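Beta-lactamase-related domain-containing protein (PDB 5TGF) is functionally uncharacterised but, as a member of the beta-lactamase family, is probably a serine hydrolase related to beta-lactamases and penicillin-binding proteins, with a calcium-binding site. Local coordinates at residues A292-N297 / Y303-A308; N123-A128 / M158-M163; L214-H219 / R226-P231; T143-G148 / S263-G268. All coordinates share one frame; numbering follows the deposited sequence.

Interaction 1. Residues A292-N297 / Y303-A308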
loop_
_atom_site.group_PDB
_atom_site.type_symbol
_atom_site.label_atom_id
_atom_site.label_comp_id
_atom_site.label_asym_id
_atom_site.label_seq_id
_atom_site.Cartn_x
_atom_site.Cartn_y
_atom_site.Cartn_z
ATOM N N ALA A 292 -9.084 -5.814 -0.638
ATOM C CA ALA A 292 -8.564 -5.222 0.585
ATOM C C ALA A 292 -8.493 -3.689 0.414
ATOM O O ALA A 292 -7.955 -3.188 -0.600
ATOM C CB ALA A 292 -7.180 -5.776 0.909
ATOM N N TYR A 293 -9.037 -2.965 1.373
ATOM C CA TYR A 293 -9.099 -1.495 1.309
ATOM C C TYR A 293 -8.822 -0.906 2.693
ATOM O O TYR A 293 -9.740 -0.835 3.540
ATOM C CB TYR A 293 -10.457 -1.048 0.843
ATOM C CG TYR A 293 -10.552 0.462 0.669
ATOM C CD1 TYR A 293 -9.915 1.107 -0.396
ATOM C CD2 TYR A 293 -11.339 1.217 1.504
ATOM C CE1 TYR A 293 -10.011 2.485 -0.555
ATOM C CE2 TYR A 293 -11.445 2.579 1.357
ATOM C CZ TYR A 293 -10.786 3.212 0.316
ATOM O OH TYR A 293 -10.894 4.593 0.209
ATOM N N PRO A 294 -7.593 -0.461 2.910
ATOM C CA PRO A 294 -7.259 0.327 4.056
ATOM C C PRO A 294 -7.289 1.827 3.761
ATOM O O PRO A 294 -6.823 2.265 2.702
ATOM C CB PRO A 294 -5.843 -0.140 4.362
ATOM C CG PRO A 294 -5.247 -0.418 2.998
ATOM C CD PRO A 294 -6.397 -0.750 2.089
ATOM N N TRP A 295 -7.776 2.627 4.699
ATOM C CA TRP A 295 -7.736 4.066 4.503
ATOM C C TRP A 295 -7.655 4.861 5.780
ATOM O O TRP A 295 -8.043 4.382 6.870
ATOM C CB TRP A 295 -8.934 4.521 3.687
ATOM C CG TRP A 295 -10.191 4.736 4.468
ATOM C CD1 TRP A 295 -10.741 5.944 4.797
ATOM C CD2 TRP A 295 -11.121 3.740 4.917
ATOM N NE1 TRP A 295 -11.906 5.752 5.516
ATOM C CE2 TRP A 295 -12.198 4.420 5.545
ATOM C CE3 TRP A 295 -11.161 2.337 4.841
ATOM C CZ2 TRP A 295 -13.285 3.742 6.147
ATOM C CZ3 TRP A 295 -12.236 1.657 5.437
ATOM C CH2 TRP A 295 -13.300 2.370 6.052
ATOM N N ILE A 296 -7.232 6.103 5.613
ATOM C CA ILE A 296 -7.321 7.109 6.658
ATOM C C ILE A 296 -8.011 8.330 6.043
ATOM O O ILE A 296 -7.671 8.751 4.920
ATOM C CB ILE A 296 -5.936 7.493 7.154
ATOM C CG1 ILE A 296 -5.297 6.343 7.933
ATOM C CG2 ILE A 296 -5.976 8.757 7.986
ATOM C CD1 ILE A 296 -3.862 6.642 8.322
ATOM N N ASN A 297 -8.981 8.900 6.767
ATOM C CA ASN A 297 -9.552 10.206 6.426
ATOM C C ASN A 297 -9.332 11.166 7.598
ATOM O O ASN A 297 -9.958 11.026 8.680
ATOM C CB ASN A 297 -11.030 10.094 6.063
ATOM C CG ASN A 297 -11.611 11.426 5.557
ATOM O OD1 ASN A 297 -11.534 12.452 6.237
ATOM N ND2 ASN A 297 -12.131 11.421 4.347
ATOM N N TYR A 303 -9.708 5.971 10.815
ATOM C CA TYR A 303 -9.018 4.942 10.044
ATOM C C TYR A 303 -9.841 3.652 10.011
ATOM O O TYR A 303 -10.645 3.388 10.909
ATOM C CB TYR A 303 -7.578 4.738 10.515
ATOM C CG TYR A 303 -7.430 4.257 11.943
ATOM C CD1 TYR A 303 -7.322 2.915 12.215
ATOM C CD2 TYR A 303 -7.341 5.153 13.003
ATOM C CE1 TYR A 303 -7.199 2.444 13.496
ATOM C CE2 TYR A 303 -7.160 4.692 14.308
ATOM C CZ TYR A 303 -7.107 3.323 14.533
ATOM O OH TYR A 303 -6.978 2.789 15.788
ATOM N N GLY A 304 -9.776 2.941 8.885
ATOM C CA GLY A 304 -10.465 1.689 8.729
ATOM C C GLY A 304 -9.788 0.703 7.788
ATOM O O GLY A 304 -8.930 1.057 6.939
ATOM N N PHE A 305 -10.293 -0.514 7.812
ATOM C CA PHE A 305 -9.747 -1.547 6.940
ATOM C C PHE A 305 -10.849 -2.540 6.665
ATOM O O PHE A 305 -11.479 -3.056 7.606
ATOM C CB PHE A 305 -8.551 -2.217 7.592
ATOM C CG PHE A 305 -7.883 -3.267 6.731
ATOM C CD1 PHE A 305 -7.643 -3.025 5.379
ATOM C CD2 PHE A 305 -7.346 -4.405 7.300
ATOM C CE1 PHE A 305 -6.957 -3.930 4.590
ATOM C CE2 PHE A 305 -6.674 -5.330 6.524
ATOM C CZ PHE A 305 -6.495 -5.109 5.160
ATOM N N PHE A 306 -11.115 -2.787 5.385
ATOM C CA PHE A 306 -11.919 -3.940 4.961
ATOM C C PHE A 306 -10.980 -4.984 4.353
ATOM O O PHE A 306 -10.203 -4.687 3.396
ATOM C CB PHE A 306 -12.970 -3.504 3.930
ATOM C CG PHE A 306 -13.696 -4.631 3.261
ATOM C CD1 PHE A 306 -14.702 -5.344 3.933
ATOM C CD2 PHE A 306 -13.449 -4.947 1.939
ATOM C CE1 PHE A 306 -15.411 -6.351 3.279
ATOM C CE2 PHE A 306 -14.131 -5.955 1.302
ATOM C CZ PHE A 306 -15.100 -6.681 1.984
ATOM N N ILE A 307 -11.056 -6.213 4.881
ATOM C CA ILE A 307 -10.211 -7.310 4.404
ATOM C C ILE A 307 -11.085 -8.434 3.828
ATOM O O ILE A 307 -12.126 -8.814 4.390
ATOM C CB ILE A 307 -9.253 -7.825 5.488
ATOM C CG1 ILE A 307 -8.155 -8.692 4.887
ATOM C CG2 ILE A 307 -10.002 -8.547 6.596
ATOM C CD1 ILE A 307 -7.106 -9.119 5.922
ATOM N N ALA A 308 -10.681 -8.915 2.654
ATOM C CA ALA A 308 -11.377 -9.902 1.899
ATOM C C ALA A 308 -10.558 -10.222 0.648
ATOM O O ALA A 308 -9.604 -9.501 0.337
ATOM C CB ALA A 308 -12.763 -9.403 1.505
#
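Tyr293 and Phe306 exchange both of their backbone bonds: Tyr293 N gives its proton to Phe306 O at 2.9 Å, and Phe306 N gives one back to Tyr293 O at 3.0 Å. The first lies in the carbonyl plane, whereas the second donor sits 43° out of the plane of its acceptor. Trp295 and Gly304 form the next hydrogen-bonded pair, Trp295 N to Gly304 O and Gly304 N to Trp295 O. Strands 293-297 and 302-307 thus form an antiparallel hairpin within the central sheet of the beta-lactamase-like fold. Between the bonded pairs, CA-H groups add weaker contacts, such as Pro294 CA to Gly304 O at 3.4 Å. Pro294 suits a non-hydrogen-bonded place, where this partner strand asks no N-H of it. The alternate residues Tyr303, Phe305 and Ile307 turn their backbone bonds to Val34, Cys32 and Ala30 of strand 28-35, and Ile296 pairs with Ile284.

The side chains are mostly apolar. With CG set between its backbone N and carbonyl carbon (chi1 83°), Trp295 swings its indole back over the partner strand, and Gly304 CA lies 3.9 Å from the centroid of its six-membered ring, a CH-pi contact that a residue without a side chain permits. On the other face Phe305 runs beside Pro294, Phe305 CD1 being 3.5 Å from Pro294 CB. The hydroxyl of Tyr293 is hydrogen-bonded to Ser330 and Glu272. With its rings packed, the hairpin can lie buried because the peptide N-H and C=O groups of Tyr293, Trp295, Gly304 and Phe306 are paired with one another.

Interaction 2. Residues N123-A128 / M158-M163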
loop_
_atom_site.group_PDB
_atom_site.type_symbol
_atom_site.label_atom_id
_atom_site.label_comp_id
_atom_site.label_asym_id
_atom_site.label_seq_id
_atom_site.Cartn_x
_atom_site.Cartn_y
_atom_site.Cartn_z
ATOM N N ASN A 123 11.795 -14.988 -3.394
ATOM C CA ASN A 123 11.820 -14.840 -1.927
ATOM C C ASN A 123 13.098 -14.180 -1.412
ATOM O O ASN A 123 13.242 -13.957 -0.200
ATOM C CB ASN A 123 11.600 -16.185 -1.265
ATOM C CG ASN A 123 10.211 -16.693 -1.468
ATOM O OD1 ASN A 123 9.235 -15.974 -1.260
ATOM N ND2 ASN A 123 10.101 -17.949 -1.795
ATOM N N HIS A 124 13.974 -13.775 -2.328
ATOM C CA HIS A 124 15.138 -12.980 -1.961
ATOM C C HIS A 124 15.327 -11.829 -2.898
ATOM O O HIS A 124 15.401 -12.002 -4.137
ATOM C CB HIS A 124 16.408 -13.847 -1.943
ATOM C CG HIS A 124 16.299 -15.036 -1.056
ATOM N ND1 HIS A 124 16.465 -14.962 0.310
ATOM C CD2 HIS A 124 15.936 -16.313 -1.324
ATOM C CE1 HIS A 124 16.175 -16.135 0.849
ATOM N NE2 HIS A 124 15.855 -16.970 -0.124
ATOM N N LEU A 125 15.415 -10.634 -2.337
ATOM C CA LEU A 125 15.472 -9.466 -3.181
ATOM C C LEU A 125 16.765 -9.337 -3.981
ATOM O O LEU A 125 16.765 -8.779 -5.080
ATOM C CB LEU A 125 15.198 -8.215 -2.364
ATOM C CG LEU A 125 13.800 -8.112 -1.779
ATOM C CD1 LEU A 125 13.685 -6.751 -1.090
ATOM C CD2 LEU A 125 12.730 -8.295 -2.853
ATOM N N ASP A 126 17.872 -9.876 -3.463
ATOM C CA ASP A 126 19.105 -9.801 -4.235
ATOM C C ASP A 126 18.999 -10.510 -5.578
ATOM O O ASP A 126 19.456 -9.977 -6.599
ATOM C CB ASP A 126 20.327 -10.273 -3.430
ATOM C CG ASP A 126 20.299 -11.757 -3.061
ATOM O OD1 ASP A 126 19.264 -12.457 -3.180
ATOM O OD2 ASP A 126 21.347 -12.218 -2.553
ATOM N N SER A 127 18.349 -11.676 -5.594
ATOM C CA SER A 127 18.060 -12.383 -6.848
ATOM C C SER A 127 17.033 -11.633 -7.731
ATOM O O SER A 127 17.179 -11.555 -8.952
ATOM C CB SER A 127 17.524 -13.789 -6.544
ATOM O OG SER A 127 18.464 -14.557 -5.836
ATOM N N ALA A 128 16.010 -11.068 -7.107
ATOM C CA ALA A 128 15.004 -10.286 -7.869
ATOM C C ALA A 128 15.654 -9.136 -8.592
ATOM O O ALA A 128 15.344 -8.882 -9.747
ATOM C CB ALA A 128 13.907 -9.759 -6.968
HETATM N N MSE A 158 17.521 -1.790 -1.434
HETATM C CA MSE A 158 18.361 -0.710 -0.942
HETATM C C MSE A 158 18.275 -0.670 0.588
HETATM O O MSE A 158 19.305 -0.492 1.261
HETATM C CB MSE A 158 18.015 0.648 -1.522
HETATM C CG MSE A 158 18.262 0.785 -3.026
HETATM SE SE MSE A 158 17.347 2.350 -3.765
HETATM C CE MSE A 158 18.444 3.851 -3.104
ATOM N N ALA A 159 17.080 -0.938 1.141
ATOM C CA ALA A 159 16.912 -0.973 2.593
ATOM C C ALA A 159 17.655 -2.165 3.208
ATOM O O ALA A 159 18.282 -2.025 4.282
ATOM C CB ALA A 159 15.439 -0.967 2.977
ATOM N N GLU A 160 17.642 -3.301 2.514
ATOM C CA GLU A 160 18.346 -4.496 2.951
ATOM C C GLU A 160 19.855 -4.218 3.102
ATOM O O GLU A 160 20.472 -4.636 4.081
ATOM C CB GLU A 160 18.169 -5.670 1.991
ATOM C CG GLU A 160 16.809 -6.318 2.001
ATOM C CD GLU A 160 16.735 -7.600 1.171
ATOM O OE1 GLU A 160 17.633 -7.870 0.335
ATOM O OE2 GLU A 160 15.767 -8.377 1.358
ATOM N N VAL A 161 20.432 -3.574 2.102
ATOM C CA VAL A 161 21.844 -3.230 2.121
ATOM C C VAL A 161 22.170 -2.232 3.238
ATOM O O VAL A 161 23.157 -2.386 3.936
ATOM C CB VAL A 161 22.301 -2.756 0.729
ATOM C CG1 VAL A 161 23.719 -2.176 0.754
ATOM C CG2 VAL A 161 22.228 -3.926 -0.223
ATOM N N ALA A 162 21.290 -1.278 3.475
ATOM C CA ALA A 162 21.546 -0.267 4.497
ATOM C C ALA A 162 21.534 -0.859 5.903
ATOM O O ALA A 162 22.292 -0.396 6.786
ATOM C CB ALA A 162 20.539 0.862 4.367
HETATM N N MSE A 163 20.737 -1.908 6.112
HETATM C CA MSE A 163 20.644 -2.565 7.404
HETATM C C MSE A 163 21.481 -3.818 7.555
HETATM O O MSE A 163 21.563 -4.373 8.651
HETATM C CB MSE A 163 19.194 -2.989 7.672
HETATM C CG MSE A 163 18.239 -1.814 7.730
HETATM SE SE MSE A 163 18.575 -0.809 9.394
HETATM C CE MSE A 163 17.886 -2.093 10.702
HETATM O O HOH W 1 14.991 -10.624 0.660
HETATM O O HOH W 2 18.089 -10.439 -0.468
#
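A water-mediated contact, with the leucine side chain laid against the carboxylate, joins Leu125 and Asp126 at the start of helix 125-133 to Glu160 near the end of helix 150-163. No direct hydrogen bond crosses between the two segments. Instead, one water accepts from Leu125 N at 3.0 Å and lies beside Glu160 OE2, while a second accepts from Asp126 N at 3.1 Å and lies 2.7 Å from Glu160 OE1. Each carboxylate oxygen has one of the two waters beside it, and each water accepts from a different peptide N-H.

Those N-H groups belong to the first turn of a helix, where no earlier carbonyl is available to receive them. His124 is the N-cap residue, and its carbonyl begins the helical pattern by accepting from Ala128 N. A carboxylate facing such an end suits the partial positive charge expected there. Asp126, itself in this turn, also brings an acid close by; its OD1 receives a weak bond from Ser127 N. Both helices belong to the helical part of the beta-lactamase-like fold.

Glu160 reaches across because its chain is extended beyond CG (chi2 -172°). Leu125 crosses this side chain obliquely and lies over one face of the carboxylate, Leu125 CD1 3.6 Å from Glu160 OE2, while the waters sit near the carboxylate plane at the oxygens. Further partners hold the acid in place: Arg157 makes a salt bridge to Glu160 OE1, and Phe167 N donates to Glu160 OE2. The side chain of Glu160 is about 9 Å from that of Leu77, a calcium-binding residue, although this chain carries no bound calcium.

Interaction 3. Residues L214-H219 / R226-P231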
loop_
_atom_site.group_PDB
_atom_site.type_symbol
_atom_site.label_atom_id
_atom_site.label_comp_id
_atom_site.label_asym_id
_atom_site.label_seq_id
_atom_site.Cartn_x
_atom_site.Cartn_y
_atom_site.Cartn_z
ATOM N N LEU A 214 -2.356 0.807 10.890
ATOM C CA LEU A 214 -3.066 2.052 10.549
ATOM C C LEU A 214 -3.153 3.025 11.761
ATOM O O LEU A 214 -2.942 4.231 11.612
ATOM C CB LEU A 214 -4.464 1.742 10.024
ATOM C CG LEU A 214 -4.559 1.219 8.582
ATOM C CD1 LEU A 214 -5.985 0.791 8.295
ATOM C CD2 LEU A 214 -4.063 2.240 7.576
ATOM N N LYS A 215 -3.362 2.469 12.949
ATOM C CA LYS A 215 -3.354 3.269 14.182
ATOM C C LYS A 215 -2.019 3.998 14.337
ATOM O O LYS A 215 -1.985 5.208 14.617
ATOM C CB LYS A 215 -3.624 2.384 15.396
ATOM C CG LYS A 215 -3.756 3.145 16.721
ATOM C CD LYS A 215 -3.872 2.233 17.934
ATOM C CE LYS A 215 -4.005 3.081 19.211
ATOM N NZ LYS A 215 -4.077 2.241 20.435
HETATM N N MSE A 216 -0.920 3.275 14.161
HETATM C CA MSE A 216 0.408 3.866 14.160
HETATM C C MSE A 216 0.528 4.992 13.172
HETATM O O MSE A 216 1.065 6.053 13.499
HETATM C CB MSE A 216 1.466 2.781 13.930
HETATM C CG MSE A 216 2.897 3.326 14.055
HETATM SE SE MSE A 216 3.622 3.902 12.312
HETATM C CE MSE A 216 3.656 2.162 11.378
ATOM N N ILE A 217 0.109 4.772 11.920
ATOM C CA ILE A 217 0.207 5.803 10.910
ATOM C C ILE A 217 -0.661 7.010 11.279
ATOM O O ILE A 217 -0.251 8.161 11.070
ATOM C CB ILE A 217 -0.216 5.244 9.505
ATOM C CG1 ILE A 217 0.799 4.198 9.038
ATOM C CG2 ILE A 217 -0.282 6.328 8.466
ATOM C CD1 ILE A 217 2.183 4.727 8.714
ATOM N N TYR A 218 -1.866 6.736 11.753
ATOM C CA TYR A 218 -2.830 7.771 12.137
ATOM C C TYR A 218 -2.267 8.676 13.242
ATOM O O TYR A 218 -2.580 9.864 13.291
ATOM C CB TYR A 218 -4.151 7.146 12.606
ATOM C CG TYR A 218 -5.191 8.212 12.936
ATOM C CD1 TYR A 218 -5.926 8.817 11.925
ATOM C CD2 TYR A 218 -5.433 8.615 14.255
ATOM C CE1 TYR A 218 -6.846 9.825 12.194
ATOM C CE2 TYR A 218 -6.384 9.594 14.539
ATOM C CZ TYR A 218 -7.071 10.200 13.482
ATOM O OH TYR A 218 -8.031 11.155 13.690
ATOM N N HIS A 219 -1.468 8.115 14.129
ATOM C CA HIS A 219 -0.790 8.886 15.155
ATOM C C HIS A 219 0.618 9.353 14.751
ATOM O O HIS A 219 1.506 9.550 15.609
ATOM C CB HIS A 219 -0.780 8.088 16.450
ATOM C CG HIS A 219 -2.140 7.902 17.038
ATOM N ND1 HIS A 219 -2.852 8.937 17.596
ATOM C CD2 HIS A 219 -2.939 6.815 17.118
ATOM C CE1 HIS A 219 -4.025 8.495 18.008
ATOM N NE2 HIS A 219 -4.101 7.208 17.736
ATOM N N ARG A 226 6.415 4.633 22.173
ATOM C CA ARG A 226 7.458 4.354 21.183
ATOM C C ARG A 226 7.266 5.180 19.910
ATOM O O ARG A 226 6.142 5.393 19.460
ATOM C CB ARG A 226 7.476 2.859 20.826
ATOM C CG ARG A 226 7.564 1.916 22.017
ATOM C CD ARG A 226 7.786 0.459 21.598
ATOM N NE ARG A 226 8.974 0.276 20.753
ATOM C CZ ARG A 226 9.505 -0.906 20.428
ATOM N NH1 ARG A 226 8.984 -2.046 20.876
ATOM N NH2 ARG A 226 10.582 -0.951 19.653
ATOM N N GLU A 227 8.377 5.616 19.329
ATOM C CA GLU A 227 8.404 6.241 18.022
ATOM C C GLU A 227 8.719 5.168 16.973
ATOM O O GLU A 227 9.869 4.803 16.778
ATOM C CB GLU A 227 9.465 7.341 17.990
ATOM C CG GLU A 227 9.337 8.273 16.803
ATOM C CD GLU A 227 10.108 9.581 16.980
ATOM O OE1 GLU A 227 11.322 9.557 16.711
ATOM O OE2 GLU A 227 9.507 10.619 17.381
ATOM N N ILE A 228 7.698 4.669 16.298
ATOM C CA ILE A 228 7.900 3.579 15.323
ATOM C C ILE A 228 8.416 4.162 14.006
ATOM O O ILE A 228 9.348 3.640 13.395
ATOM C CB ILE A 228 6.596 2.776 15.114
ATOM C CG1 ILE A 228 6.062 2.273 16.454
ATOM C CG2 ILE A 228 6.826 1.640 14.113
ATOM C CD1 ILE A 228 7.041 1.402 17.198
ATOM N N LEU A 229 7.835 5.277 13.600
ATOM C CA LEU A 229 8.368 6.104 12.534
ATOM C C LEU A 229 8.473 7.538 13.040
ATOM O O LEU A 229 7.639 7.988 13.821
ATOM C CB LEU A 229 7.408 6.065 11.321
ATOM C CG LEU A 229 7.363 4.718 10.569
ATOM C CD1 LEU A 229 6.191 4.760 9.581
ATOM C CD2 LEU A 229 8.704 4.437 9.884
ATOM N N LYS A 230 9.446 8.274 12.531
ATOM C CA LYS A 230 9.515 9.702 12.819
ATOM C C LYS A 230 8.370 10.475 12.168
ATOM O O LYS A 230 7.925 10.129 11.063
ATOM C CB LYS A 230 10.835 10.250 12.338
ATOM C CG LYS A 230 12.011 9.708 13.098
ATOM C CD LYS A 230 13.174 10.654 12.942
ATOM C CE LYS A 230 14.448 10.038 13.496
ATOM N NZ LYS A 230 15.357 9.693 12.377
ATOM N N PRO A 231 7.860 11.512 12.846
ATOM C CA PRO A 231 6.751 12.280 12.288
ATOM C C PRO A 231 7.030 12.791 10.897
ATOM O O PRO A 231 6.135 12.729 10.029
ATOM C CB PRO A 231 6.603 13.460 13.265
ATOM C CG PRO A 231 7.189 12.979 14.540
ATOM C CD PRO A 231 8.307 12.057 14.150
#
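A backbone bond of 2.7 Å from Tyr218 N to Leu214 O secures the end of helix 207-218, the turn from which Met216 and Ile217 reach Ile228 and Leu229. The contact itself is wholly apolar. Met216, a selenomethionine in this model, carries most of it. Its CG stands anti to the backbone N (chi1 -174°), and the chain then bends twice, so that successive atoms meet successive residues: Met216 CG lies 3.9 Å from Ile228 CB, and the selenium of Met216 3.8 Å from Leu229 CD1. The Met216 and Leu229 side chains cross at about a right angle, with the methyl carbon Met216 CE also near Leu229 CD1 at 4.1 Å.

Ile217 joins at the same methyl, its CD1 meeting Leu229 CD1 at 4.1 Å as the two side chains cross at a slant. One leucine branch thus receives both neighbours from the helix. A long unbranched chain (a selenoether here, a thioether in methionine) can bend to touch two neighbouring branched residues, Ile228 and Leu229.

Around this patch several helices close in. Leu179 of helix 167-179 packs on Met216, and Ile175 and Pro178 of the same helix touch Ile228. Leu229 also rests on Ala70 of helix 60-74, whose Asp73 accepts a hydrogen bond from Lys230 N. The segment 226-231 follows the short hairpin 222-223/226-227 and leads into helix 231-238, while Ile217 also packs on Ile296 of the central sheet.

Interaction 4. Residues T143-G148 / S263-G268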
loop_
_atom_site.group_PDB
_atom_site.type_symbol
_atom_site.label_atom_id
_atom_site.label_comp_id
_atom_site.label_asym_id
_atom_site.label_seq_id
_atom_site.Cartn_x
_atom_site.Cartn_y
_atom_site.Cartn_z
ATOM N N THR A 143 9.205 11.559 -15.172
ATOM C CA THR A 143 8.486 12.174 -16.297
ATOM C C THR A 143 7.090 11.609 -16.516
ATOM O O THR A 143 6.247 12.242 -17.190
ATOM C CB THR A 143 9.287 12.079 -17.624
ATOM O OG1 THR A 143 9.362 10.717 -18.072
ATOM C CG2 THR A 143 10.663 12.649 -17.448
ATOM N N ARG A 144 6.833 10.404 -15.995
ATOM C CA ARG A 144 5.511 9.776 -16.097
ATOM C C ARG A 144 5.197 8.957 -14.836
ATOM O O ARG A 144 6.115 8.563 -14.099
ATOM C CB ARG A 144 5.434 8.846 -17.315
ATOM C CG ARG A 144 5.471 9.521 -18.686
ATOM C CD ARG A 144 5.416 8.544 -19.851
ATOM N NE ARG A 144 4.381 7.510 -19.709
ATOM C CZ ARG A 144 4.452 6.283 -20.248
ATOM N NH1 ARG A 144 5.457 5.934 -21.048
ATOM N NH2 ARG A 144 3.506 5.393 -19.995
ATOM N N PHE A 145 3.895 8.833 -14.550
ATOM C CA PHE A 145 3.337 7.866 -13.569
ATOM C C PHE A 145 2.914 6.568 -14.260
ATOM O O PHE A 145 2.175 6.570 -15.265
ATOM C CB PHE A 145 2.134 8.463 -12.853
ATOM C CG PHE A 145 1.551 7.560 -11.774
ATOM C CD1 PHE A 145 2.010 7.631 -10.459
ATOM C CD2 PHE A 145 0.501 6.698 -12.066
ATOM C CE1 PHE A 145 1.448 6.831 -9.468
ATOM C CE2 PHE A 145 -0.071 5.879 -11.074
ATOM C CZ PHE A 145 0.403 5.975 -9.761
ATOM N N GLU A 146 3.479 5.457 -13.801
ATOM C CA GLU A 146 3.029 4.156 -14.239
ATOM C C GLU A 146 3.174 3.139 -13.124
ATOM O O GLU A 146 4.269 2.781 -12.717
ATOM C CB GLU A 146 3.769 3.683 -15.493
ATOM C CG GLU A 146 3.199 2.347 -16.017
ATOM C CD GLU A 146 3.892 1.832 -17.282
ATOM O OE1 GLU A 146 5.127 1.896 -17.359
ATOM O OE2 GLU A 146 3.185 1.276 -18.154
ATOM N N TYR A 147 2.033 2.632 -12.687
ATOM C CA TYR A 147 1.955 1.685 -11.559
ATOM C C TYR A 147 2.589 0.353 -11.888
ATOM O O TYR A 147 2.485 -0.171 -13.009
ATOM C CB TYR A 147 0.505 1.489 -11.181
ATOM C CG TYR A 147 0.213 0.774 -9.882
ATOM C CD1 TYR A 147 0.021 -0.612 -9.859
ATOM C CD2 TYR A 147 -0.023 1.494 -8.720
ATOM C CE1 TYR A 147 -0.299 -1.271 -8.674
ATOM C CE2 TYR A 147 -0.351 0.854 -7.525
ATOM C CZ TYR A 147 -0.540 -0.526 -7.528
ATOM O OH TYR A 147 -0.899 -1.187 -6.374
ATOM N N GLY A 148 3.302 -0.186 -10.911
ATOM C CA GLY A 148 3.903 -1.504 -11.075
ATOM C C GLY A 148 4.500 -2.028 -9.810
ATOM O O GLY A 148 4.255 -1.468 -8.744
ATOM N N SER A 263 -1.405 14.959 -8.111
ATOM C CA SER A 263 -0.607 14.508 -6.973
ATOM C C SER A 263 -1.234 13.248 -6.343
ATOM O O SER A 263 -1.524 13.193 -5.138
ATOM C CB SER A 263 -0.499 15.623 -5.936
ATOM O OG SER A 263 -1.767 16.014 -5.449
ATOM N N ILE A 264 -1.386 12.216 -7.166
ATOM C CA ILE A 264 -2.215 11.045 -6.783
ATOM C C ILE A 264 -1.509 10.006 -5.907
ATOM O O ILE A 264 -2.156 9.055 -5.430
ATOM C CB ILE A 264 -2.807 10.343 -8.021
ATOM C CG1 ILE A 264 -1.680 9.829 -8.937
ATOM C CG2 ILE A 264 -3.782 11.312 -8.704
ATOM C CD1 ILE A 264 -2.153 9.137 -10.192
ATOM N N TYR A 265 -0.212 10.166 -5.670
ATOM C CA TYR A 265 0.522 9.108 -4.950
ATOM C C TYR A 265 1.620 9.698 -4.097
ATOM O O TYR A 265 2.274 10.667 -4.494
ATOM C CB TYR A 265 1.097 8.079 -5.953
ATOM C CG TYR A 265 1.177 6.658 -5.465
ATOM C CD1 TYR A 265 0.083 5.807 -5.532
ATOM C CD2 TYR A 265 2.367 6.154 -4.910
ATOM C CE1 TYR A 265 0.164 4.494 -5.106
ATOM C CE2 TYR A 265 2.445 4.841 -4.466
ATOM C CZ TYR A 265 1.344 4.016 -4.565
ATOM O OH TYR A 265 1.441 2.683 -4.160
ATOM N N GLY A 266 1.839 9.068 -2.949
ATOM C CA GLY A 266 2.939 9.356 -2.061
ATOM C C GLY A 266 3.997 8.284 -2.157
ATOM O O GLY A 266 4.477 7.989 -3.271
ATOM N N LEU A 267 4.429 7.754 -1.010
ATOM C CA LEU A 267 5.315 6.585 -0.961
ATOM C C LEU A 267 4.520 5.341 -0.617
ATOM O O LEU A 267 3.974 5.202 0.493
ATOM C CB LEU A 267 6.428 6.778 0.068
ATOM C CG LEU A 267 7.244 8.066 -0.096
ATOM C CD1 LEU A 267 8.237 8.209 1.057
ATOM C CD2 LEU A 267 8.012 8.078 -1.402
ATOM N N GLY A 268 4.287 4.505 -1.616
ATOM C CA GLY A 268 3.475 3.288 -1.435
ATOM C C GLY A 268 2.020 3.471 -1.009
ATOM O O GLY A 268 1.469 2.597 -0.389
#
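Phe145 points its ring at the 263-268 segment, where Ile264 and Tyr265 meet it in different ways. Ile264 comes over a face: its CD1 methyl stands 4.0 Å from the centroid of the Phe145 ring and only 11° off the ring normal, a well-centred CH-pi contact. The isoleucine gets there because a chi1 of 61° tucks CG1 over the backbone and the chain then runs straight out to CD1.

Tyr265 approaches across the Phe145 side chain at about a right angle. Phe145 CE1 touches Tyr265 CB at 3.7 Å and Tyr265 CG at 4.0 Å, so the ring meets the root of the tyrosine more than its far end. The two ring planes are turned 54° to each other, with centroids 5.9 Å apart.

Tyr147, two residues on, is placed at the other end of Tyr265: Tyr147 CE2 lies 4.2 Å from Tyr265 OH. Tyr265 also meets His106 and Trp270 edge-to-face, and a glycerol, probably from the crystallisation liquor, lies about 4 Å from the Tyr147 side chain.

Ser58, Lys61 and Tyr147 match the SxxK serine and lysine with a partner tyrosine, as in class C beta-lactamases, and would probably form the active site. The chemistry is therefore divided: two loops meet through hydrocarbon and aromatic surfaces, while the hydroxyl of Tyr147 is hydrogen-bonded to Ser58 OG and Lys61 NZ, consistent with a role in the putative site.

In the fold
Interactions 1 and 3 touch, with centres 17 Å apart: Leu214 CD1 lies 3.3 Å from Gly304 O, and Ile296 CD1 is 3.6 Å from Ile217 CG2, so helix 207-218 rests on the hairpin of the sheet. Interaction 4 lies across the chain's centre from interaction 1, nearest atoms about 8 Å apart. The putative site of Ser58, Lys61 and Tyr147 involves interaction 4 directly, and Ala292 of interaction 1 lies near it without touching. Interaction 2 is more remote, its centre 28 Å from that of interaction 1. Along the chain interactions 2 and 4 alternate, whereas interaction 3 is nested within the loop closed by interaction 4. Calcium-binding Val72 lies about 8 Å from Leu229, side chain to side chain.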